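Local coordinates for polycomb protein Sfmbt (Drosophila melanogaster, PDB 5J8Y) that probably recruits PRC1 to Polycomb response elements as part of PhoRC, its SAM domain pairing with that of Scm, at residues Pro6-Leu18 with Cys27-Leu41. Sequence-based numbering, arbitrary orientation.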
ATOM      1  N   PRO C   6      18.095   1.649 -13.236  1.00 31.52           N
ATOM      2  CA  PRO C   6      16.934   2.506 -13.226  1.00 32.55           C
ATOM      3  C   PRO C   6      17.146   3.942 -13.552  1.00 29.45           C
ATOM      4  O   PRO C   6      16.260   4.509 -14.103  1.00 28.17           O
ATOM      5  CB  PRO C   6      16.370   2.327 -11.808  1.00 32.06           C
ATOM      6  CG  PRO C   6      17.321   1.547 -11.086  1.00 29.38           C
ATOM      7  CD  PRO C   6      18.095   0.787 -12.071  1.00 35.24           C
ATOM      8  N   ASP C   7      18.281   4.513 -13.207  1.00 30.04           N
ATOM      9  CA  ASP C   7      18.500   5.902 -13.534  1.00 31.05           C
ATOM     10  C   ASP C   7      18.581   6.099 -15.045  1.00 28.79           C
ATOM     11  O   ASP C   7      18.379   7.131 -15.483  1.00 30.22           O
ATOM     12  CB  ASP C   7      19.709   6.515 -12.833  1.00 33.75           C
ATOM     13  CG  ASP C   7      20.930   5.680 -12.911  1.00 35.55           C
ATOM     14  OD1 ASP C   7      21.066   4.887 -13.827  1.00 36.16           O
ATOM     15  OD2 ASP C   7      21.802   5.874 -12.061  1.00 42.54           O
ATOM     16  N   THR C   8      18.846   5.062 -15.805  1.00 29.39           N
ATOM     17  CA  THR C   8      18.834   5.177 -17.270  1.00 29.23           C
ATOM     18  C   THR C   8      17.421   5.030 -17.870  1.00 28.96           C
ATOM     19  O   THR C   8      17.156   5.467 -18.959  1.00 27.58           O
ATOM     20  CB  THR C   8      19.755   4.136 -17.909  1.00 28.24           C
ATOM     21  OG1 THR C   8      19.196   2.843 -17.738  1.00 29.60           O
ATOM     22  CG2 THR C   8      21.144   4.211 -17.319  1.00 29.94           C
ATOM     23  N   TRP C   9      16.517   4.408 -17.133  1.00 30.58           N
ATOM     24  CA  TRP C   9      15.194   4.092 -17.661  1.00 28.37           C
ATOM     25  C   TRP C   9      14.380   5.306 -18.171  1.00 29.82           C
ATOM     26  O   TRP C   9      14.324   6.331 -17.544  1.00 30.49           O
ATOM     27  CB  TRP C   9      14.348   3.450 -16.571  1.00 30.10           C
ATOM     28  CG  TRP C   9      14.723   2.049 -16.088  1.00 31.76           C
ATOM     29  CD1 TRP C   9      15.753   1.248 -16.493  1.00 32.04           C
ATOM     30  CD2 TRP C   9      14.039   1.329 -15.080  1.00 29.64           C
ATOM     31  NE1 TRP C   9      15.740   0.069 -15.792  1.00 32.91           N
ATOM     32  CE2 TRP C   9      14.686   0.096 -14.923  1.00 31.48           C
ATOM     33  CE3 TRP C   9      12.933   1.612 -14.293  1.00 29.04           C
ATOM     34  CZ2 TRP C   9      14.268  -0.832 -14.005  1.00 32.16           C
ATOM     35  CZ3 TRP C   9      12.521   0.699 -13.421  1.00 30.51           C
ATOM     36  CH2 TRP C   9      13.172  -0.524 -13.281  1.00 31.06           C
ATOM     37  N   ASN C  10      13.725   5.153 -19.312  1.00 29.27           N
ATOM     38  CA  ASN C  10      12.725   6.114 -19.790  1.00 30.79           C
ATOM     39  C   ASN C  10      11.305   5.733 -19.340  1.00 29.54           C
ATOM     40  O   ASN C  10      11.153   4.819 -18.585  1.00 30.22           O
ATOM     41  CB  ASN C  10      12.773   6.270 -21.308  1.00 28.65           C
ATOM     42  CG  ASN C  10      12.565   4.966 -22.023  1.00 29.35           C
ATOM     43  OD1 ASN C  10      11.853   4.099 -21.555  1.00 26.76           O
ATOM     44  ND2 ASN C  10      13.198   4.827 -23.174  1.00 30.18           N
ATOM     45  N   VAL C  11      10.295   6.438 -19.855  1.00 29.70           N
ATOM     46  CA  VAL C  11       8.912   6.231 -19.487  1.00 31.18           C
ATOM     47  C   VAL C  11       8.480   4.811 -19.829  1.00 31.67           C
ATOM     48  O   VAL C  11       7.782   4.170 -19.070  1.00 30.90           O
ATOM     49  CB  VAL C  11       7.925   7.173 -20.226  1.00 33.02           C
ATOM     50  CG1 VAL C  11       6.533   6.917 -19.714  1.00 35.00           C
ATOM     51  CG2 VAL C  11       8.257   8.634 -20.045  1.00 34.25           C
ATOM     52  N   TYR C  12       8.904   4.337 -20.989  1.00 30.74           N
ATOM     53  CA  TYR C  12       8.636   2.967 -21.406  1.00 31.23           C
ATOM     54  C   TYR C  12       9.310   1.965 -20.497  1.00 28.89           C
ATOM     55  O   TYR C  12       8.778   0.914 -20.237  1.00 30.88           O
ATOM     56  CB  TYR C  12       8.999   2.736 -22.874  1.00 31.70           C
ATOM     57  CG  TYR C  12       8.723   1.325 -23.366  1.00 31.41           C
ATOM     58  CD1 TYR C  12       7.488   0.963 -23.865  1.00 32.27           C
ATOM     59  CD2 TYR C  12       9.706   0.371 -23.346  1.00 32.57           C
ATOM     60  CE1 TYR C  12       7.259  -0.308 -24.314  1.00 33.03           C
ATOM     61  CE2 TYR C  12       9.491  -0.887 -23.786  1.00 31.73           C
ATOM     62  CZ  TYR C  12       8.272  -1.226 -24.267  1.00 33.46           C
ATOM     63  OH  TYR C  12       8.085  -2.489 -24.684  1.00 37.38           O
ATOM     64  N   ASP C  13      10.502   2.273 -20.040  1.00 29.97           N
ATOM     65  CA  ASP C  13      11.202   1.377 -19.136  1.00 29.98           C
ATOM     66  C   ASP C  13      10.355   1.197 -17.829  1.00 28.92           C
ATOM     67  O   ASP C  13      10.186   0.120 -17.350  1.00 27.70           O
ATOM     68  CB  ASP C  13      12.573   1.941 -18.807  1.00 30.38           C
ATOM     69  CG  ASP C  13      13.605   1.738 -19.936  1.00 31.83           C
ATOM     70  OD1 ASP C  13      13.818   0.599 -20.360  1.00 31.31           O
ATOM     71  OD2 ASP C  13      14.188   2.728 -20.351  1.00 28.71           O
ATOM     72  N   VAL C  14       9.805   2.284 -17.311  1.00 27.76           N
ATOM     73  CA  VAL C  14       9.002   2.266 -16.090  1.00 28.66           C
ATOM     74  C   VAL C  14       7.716   1.444 -16.292  1.00 30.49           C
ATOM     75  O   VAL C  14       7.280   0.725 -15.422  1.00 30.88           O
ATOM     76  CB  VAL C  14       8.704   3.709 -15.616  1.00 28.92           C
ATOM     77  CG1 VAL C  14       7.783   3.723 -14.425  1.00 31.67           C
ATOM     78  CG2 VAL C  14       9.997   4.452 -15.278  1.00 28.39           C
ATOM     79  N   SER C  15       7.132   1.536 -17.470  1.00 30.72           N
ATOM     80  CA  SER C  15       5.898   0.811 -17.761  1.00 31.93           C
ATOM     81  C   SER C  15       6.119  -0.697 -17.708  1.00 31.55           C
ATOM     82  O   SER C  15       5.319  -1.427 -17.123  1.00 31.62           O
ATOM     83  CB  SER C  15       5.351   1.211 -19.132  1.00 33.61           C
ATOM     84  OG  SER C  15       4.755   2.496 -19.085  1.00 35.39           O
ATOM     85  N   GLN C  16       7.198  -1.136 -18.273  1.00 29.34           N
ATOM     86  CA  GLN C  16       7.491  -2.520 -18.311  1.00 30.04           C
ATOM     87  C   GLN C  16       7.828  -3.006 -16.940  1.00 31.16           C
ATOM     88  O   GLN C  16       7.530  -4.117 -16.599  1.00 32.14           O
ATOM     89  CB  GLN C  16       8.620  -2.801 -19.269  1.00 29.49           C
ATOM     90  CG  GLN C  16       8.327  -2.524 -20.740  1.00 33.40           C
ATOM     91  CD  GLN C  16       7.033  -3.162 -21.233  1.00 31.72           C
ATOM     92  OE1 GLN C  16       6.112  -2.499 -21.513  1.00 34.12           O
ATOM     93  NE2 GLN C  16       7.010  -4.429 -21.356  1.00 31.28           N
ATOM     94  N   PHE C  17       8.461  -2.175 -16.162  1.00 29.57           N
ATOM     95  CA  PHE C  17       8.832  -2.582 -14.808  1.00 29.88           C
ATOM     96  C   PHE C  17       7.549  -2.832 -14.035  1.00 30.54           C
ATOM     97  O   PHE C  17       7.383  -3.812 -13.395  1.00 29.95           O
ATOM     98  CB  PHE C  17       9.660  -1.517 -14.174  1.00 29.89           C
ATOM     99  CG  PHE C  17       9.855  -1.690 -12.735  1.00 30.01           C
ATOM    100  CD1 PHE C  17      10.659  -2.683 -12.255  1.00 29.49           C
ATOM    101  CD2 PHE C  17       9.238  -0.847 -11.860  1.00 29.67           C
ATOM    102  CE1 PHE C  17      10.848  -2.817 -10.921  1.00 26.71           C
ATOM    103  CE2 PHE C  17       9.415  -0.994 -10.517  1.00 26.78           C
ATOM    104  CZ  PHE C  17      10.224  -1.982 -10.058  1.00 26.53           C
ATOM    105  N   LEU C  18       6.657  -1.890 -14.125  1.00 30.13           N
ATOM    106  CA  LEU C  18       5.346  -2.010 -13.508  1.00 32.38           C
ATOM    107  C   LEU C  18       4.600  -3.236 -14.037  1.00 32.72           C
ATOM    108  O   LEU C  18       3.839  -3.866 -13.307  1.00 31.68           O
ATOM    109  CB  LEU C  18       4.525  -0.743 -13.761  1.00 31.14           C
ATOM    110  CG  LEU C  18       4.955   0.510 -12.996  1.00 32.12           C
ATOM    111  CD1 LEU C  18       4.481   1.765 -13.705  1.00 31.56           C
ATOM    112  CD2 LEU C  18       4.417   0.473 -11.574  1.00 29.89           C
ATOM    113  N   CYS C  27       0.388   1.611 -15.246  1.00 32.45           N
ATOM    114  CA  CYS C  27       1.287   2.051 -16.286  1.00 34.48           C
ATOM    115  C   CYS C  27       0.823   3.318 -16.983  1.00 35.03           C
ATOM    116  O   CYS C  27       1.579   4.228 -17.138  1.00 34.25           O
ATOM    117  CB  CYS C  27       1.404   0.966 -17.340  1.00 32.09           C
ATOM    118  SG  CYS C  27       2.030  -0.612 -16.842  1.00 29.25           S
ATOM    119  N   ASP C  28      -0.435   3.387 -17.348  1.00 35.94           N
ATOM    120  CA  ASP C  28      -0.919   4.502 -18.134  1.00 39.91           C
ATOM    121  C   ASP C  28      -0.861   5.834 -17.371  1.00 40.37           C
ATOM    122  O   ASP C  28      -0.503   6.869 -17.943  1.00 39.53           O
ATOM    123  CB  ASP C  28      -2.279   4.248 -18.857  1.00 41.46           C
ATOM    124  CG  ASP C  28      -2.351   2.904 -19.694  1.00 42.53           C
ATOM    125  OD1 ASP C  28      -1.333   2.365 -20.099  1.00 39.59           O
ATOM    126  OD2 ASP C  28      -3.484   2.401 -19.959  1.00 41.89           O
ATOM    127  N   THR C  29      -1.183   5.818 -16.080  1.00 38.97           N
ATOM    128  CA  THR C  29      -1.049   7.024 -15.257  1.00 39.96           C
ATOM    129  C   THR C  29       0.411   7.467 -15.151  1.00 37.71           C
ATOM    130  O   THR C  29       0.745   8.630 -15.216  1.00 36.00           O
ATOM    131  CB  THR C  29      -1.632   6.869 -13.851  1.00 39.73           C
ATOM    132  OG1 THR C  29      -2.929   6.273 -13.924  1.00 39.81           O
ATOM    133  CG2 THR C  29      -1.755   8.170 -13.244  1.00 37.11           C
ATOM    134  N   PHE C  30       1.259   6.484 -15.018  1.00 35.65           N
ATOM    135  CA  PHE C  30       2.660   6.715 -14.899  1.00 36.21           C
ATOM    136  C   PHE C  30       3.212   7.350 -16.208  1.00 36.99           C
ATOM    137  O   PHE C  30       4.011   8.251 -16.174  1.00 36.08           O
ATOM    138  CB  PHE C  30       3.355   5.436 -14.512  1.00 34.97           C
ATOM    139  CG  PHE C  30       3.619   5.320 -13.045  1.00 36.46           C
ATOM    140  CD1 PHE C  30       2.613   5.498 -12.159  1.00 36.36           C
ATOM    141  CD2 PHE C  30       4.873   5.042 -12.559  1.00 33.82           C
ATOM    142  CE1 PHE C  30       2.839   5.421 -10.801  1.00 37.23           C
ATOM    143  CE2 PHE C  30       5.094   4.946 -11.211  1.00 35.24           C
ATOM    144  CZ  PHE C  30       4.085   5.147 -10.335  1.00 35.17           C
ATOM    145  N   SER C  31       2.763   6.841 -17.343  1.00 36.19           N
ATOM    146  CA  SER C  31       3.119   7.356 -18.677  1.00 38.09           C
ATOM    147  C   SER C  31       2.614   8.724 -18.931  1.00 39.10           C
ATOM    148  O   SER C  31       3.331   9.583 -19.352  1.00 39.20           O
ATOM    149  CB  SER C  31       2.558   6.480 -19.746  1.00 36.71           C
ATOM    150  OG  SER C  31       3.272   5.323 -19.822  1.00 39.53           O
ATOM    151  N   ARG C  32       1.372   8.939 -18.584  1.00 41.35           N
ATOM    152  CA  ARG C  32       0.765  10.219 -18.802  1.00 42.50           C
ATOM    153  C   ARG C  32       1.506  11.256 -18.032  1.00 41.40           C
ATOM    154  O   ARG C  32       1.697  12.324 -18.521  1.00 43.48           O
ATOM    155  CB  ARG C  32      -0.680  10.217 -18.363  1.00 43.42           C
ATOM    156  CG  ARG C  32      -1.672   9.636 -19.319  1.00 47.49           C
ATOM    157  CD  ARG C  32      -3.051   9.815 -18.705  1.00 51.11           C
ATOM    158  NE  ARG C  32      -3.227   8.967 -17.558  1.00 48.03           N
ATOM    159  CZ  ARG C  32      -3.415   7.667 -17.655  1.00 46.29           C
ATOM    160  NH1 ARG C  32      -3.461   7.090 -18.809  1.00 46.61           N
ATOM    161  NH2 ARG C  32      -3.556   6.955 -16.599  1.00 46.16           N
ATOM    162  N   ASN C  33       1.924  10.939 -16.829  1.00 37.50           N
ATOM    163  CA  ASN C  33       2.703  11.862 -16.054  1.00 38.19           C
ATOM    164  C   ASN C  33       4.197  11.825 -16.307  1.00 40.41           C
ATOM    165  O   ASN C  33       4.983  12.435 -15.612  1.00 38.79           O
ATOM    166  CB  ASN C  33       2.446  11.618 -14.604  1.00 36.86           C
ATOM    167  CG  ASN C  33       1.098  12.011 -14.218  1.00 37.64           C
ATOM    168  OD1 ASN C  33       0.837  13.165 -13.950  1.00 38.74           O
ATOM    169  ND2 ASN C  33       0.218  11.053 -14.210  1.00 38.66           N
ATOM    170  N   LYS C  34       4.579  11.095 -17.316  1.00 40.52           N
ATOM    171  CA  LYS C  34       5.945  11.032 -17.689  1.00 39.08           C
ATOM    172  C   LYS C  34       6.846  10.751 -16.526  1.00 37.60           C
ATOM    173  O   LYS C  34       7.678  11.527 -16.129  1.00 38.70           O
ATOM    174  CB  LYS C  34       6.329  12.293 -18.427  1.00 42.75           C
ATOM    175  CG  LYS C  34       5.788  12.337 -19.840  1.00 44.88           C
ATOM    176  CD  LYS C  34       6.359  13.461 -20.642  1.00 52.50           C
ATOM    177  CE  LYS C  34       7.518  13.048 -21.543  1.00 59.01           C
ATOM    178  NZ  LYS C  34       8.059  14.230 -22.277  1.00 58.88           N
ATOM    179  N   ILE C  35       6.645   9.568 -15.986  1.00 36.44           N
ATOM    180  CA  ILE C  35       7.461   9.038 -14.930  1.00 36.54           C
ATOM    181  C   ILE C  35       8.464   8.082 -15.577  1.00 32.88           C
ATOM    182  O   ILE C  35       8.133   6.974 -15.931  1.00 30.63           O
ATOM    183  CB  ILE C  35       6.623   8.298 -13.877  1.00 35.10           C
ATOM    184  CG1 ILE C  35       5.529   9.207 -13.320  1.00 37.09           C
ATOM    185  CG2 ILE C  35       7.523   7.721 -12.793  1.00 34.20           C
ATOM    186  CD1 ILE C  35       5.969  10.210 -12.297  1.00 37.70           C
ATOM    187  N   ASP C  36       9.672   8.582 -15.763  1.00 32.41           N
ATOM    188  CA  ASP C  36      10.817   7.806 -16.202  1.00 31.01           C
ATOM    189  C   ASP C  36      11.626   7.343 -14.987  1.00 32.95           C
ATOM    190  O   ASP C  36      11.261   7.614 -13.862  1.00 30.42           O
ATOM    191  CB  ASP C  36      11.683   8.609 -17.196  1.00 33.99           C
ATOM    192  CG  ASP C  36      12.417   9.768 -16.546  1.00 34.26           C
ATOM    193  OD1 ASP C  36      12.141  10.069 -15.380  1.00 33.52           O
ATOM    194  OD2 ASP C  36      13.254  10.404 -17.210  1.00 33.28           O
ATOM    195  N   GLY C  37      12.686   6.589 -15.235  1.00 31.12           N
ATOM    196  CA  GLY C  37      13.534   6.085 -14.178  1.00 32.73           C
ATOM    197  C   GLY C  37      13.904   7.127 -13.135  1.00 32.81           C
ATOM    198  O   GLY C  37      13.652   6.947 -11.962  1.00 33.47           O
ATOM    199  N   LYS C  38      14.485   8.230 -13.584  1.00 32.39           N
ATOM    200  CA  LYS C  38      14.962   9.269 -12.699  1.00 33.21           C
ATOM    201  C   LYS C  38      13.885   9.751 -11.755  1.00 35.07           C
ATOM    202  O   LYS C  38      14.054   9.811 -10.572  1.00 34.66           O
ATOM    203  CB  LYS C  38      15.460  10.455 -13.532  1.00 38.74           C
ATOM    204  CG  LYS C  38      15.703  11.750 -12.826  1.00 42.42           C
ATOM    205  CD  LYS C  38      16.756  12.552 -13.569  1.00 46.02           C
ATOM    206  CE  LYS C  38      17.147  13.764 -12.765  1.00 53.83           C
ATOM    207  NZ  LYS C  38      18.195  13.558 -11.757  1.00 50.97           N
ATOM    208  N   ARG C  39      12.732  10.091 -12.294  1.00 35.11           N
ATOM    209  CA  ARG C  39      11.638  10.540 -11.485  1.00 35.65           C
ATOM    210  C   ARG C  39      11.115   9.412 -10.617  1.00 34.12           C
ATOM    211  O   ARG C  39      10.701   9.634  -9.504  1.00 34.60           O
ATOM    212  CB  ARG C  39      10.550  11.152 -12.313  1.00 35.86           C
ATOM    213  CG  ARG C  39       9.359  11.618 -11.528  1.00 38.65           C
ATOM    214  CD  ARG C  39       9.573  12.721 -10.508  1.00 40.75           C
ATOM    215  NE  ARG C  39       8.276  13.079  -9.978  1.00 42.99           N
ATOM    216  CZ  ARG C  39       8.024  13.726  -8.866  1.00 46.36           C
ATOM    217  NH1 ARG C  39       8.973  14.188  -8.090  1.00 49.75           N
ATOM    218  NH2 ARG C  39       6.775  13.897  -8.529  1.00 48.41           N
ATOM    219  N   LEU C  40      11.152   8.212 -11.115  1.00 30.76           N
ATOM    220  CA  LEU C  40      10.713   7.076 -10.357  1.00 31.16           C
ATOM    221  C   LEU C  40      11.378   7.028  -8.987  1.00 31.26           C
ATOM    222  O   LEU C  40      10.743   7.094  -7.969  1.00 28.78           O
ATOM    223  CB  LEU C  40      11.057   5.788 -11.057  1.00 29.78           C
ATOM    224  CG  LEU C  40      10.456   4.516 -10.459  1.00 28.44           C
ATOM    225  CD1 LEU C  40       8.948   4.470 -10.453  1.00 28.02           C
ATOM    226  CD2 LEU C  40      11.014   3.273 -11.089  1.00 30.26           C
ATOM    227  N   LEU C  41      12.684   6.929  -9.035  1.00 30.95           N
ATOM    228  CA  LEU C  41      13.519   6.839  -7.862  1.00 30.39           C
ATOM    229  C   LEU C  41      13.472   8.046  -6.961  1.00 30.66           C
ATOM    230  O   LEU C  41      14.027   8.014  -5.916  1.00 31.73           O
ATOM    231  CB  LEU C  41      14.938   6.548  -8.247  1.00 30.47           C
ATOM    232  CG  LEU C  41      15.256   5.463  -9.228  1.00 28.91           C
ATOM    233  CD1 LEU C  41      16.714   5.442  -9.443  1.00 29.48           C
ATOM    234  CD2 LEU C  41      14.832   4.089  -8.798  1.00 31.28           C
TER
HETATM  235  O   HOH W   1      15.586   8.456 -16.128  1.00 33.62           O
HETATM  236  O   HOH W   2       6.158   5.291 -17.214  1.00 29.97           O
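The carbonyl oxygen of W9 is gripped twice: G37 N donates to W9 O at 2.8 Å from above the carbonyl plane, and a water that also donates to D7 O and accepts from K38 N gives it a second bond. Glycine suits position 37 because, having no side chain, it can pack G37 CA against P6 O (3.1 Å, a CH···O contact) and lie close to W9 CB. Two helix starts meet here. N10 and D13 form a capping box, while D36 caps helix 37-40: with CG between the backbone N and the carbonyl carbon (chi1 70°), OD1 turns back to accept from R39 N in a nearly straight bond (172°). A second water bridges V11 O and I35 O, tying the first turn of helix 11-18 to the loop.

V14 is compact enough to wedge in beside this loop. Its CG2 sits 3.2 Å from I35 O, and its CG1, anti to the backbone N (chi1 175°), reaches the edge of the F30 ring. L18 CD1 meets the same ring 3.5 Å from F30 CD2, the leucine crossing the phenylalanine at about a right angle. S15 and S31, whose side chains are small, meet where the nearly antiparallel helices 11-18 and 27-32 pack, their segment axes 9.3 Å apart at closest.

Within this all-helical SAM domain, helix 56-71 meets W9, L18 and L40 through L69, I62 and I66, while L51 of helix 45-51 packs against F30 and I35.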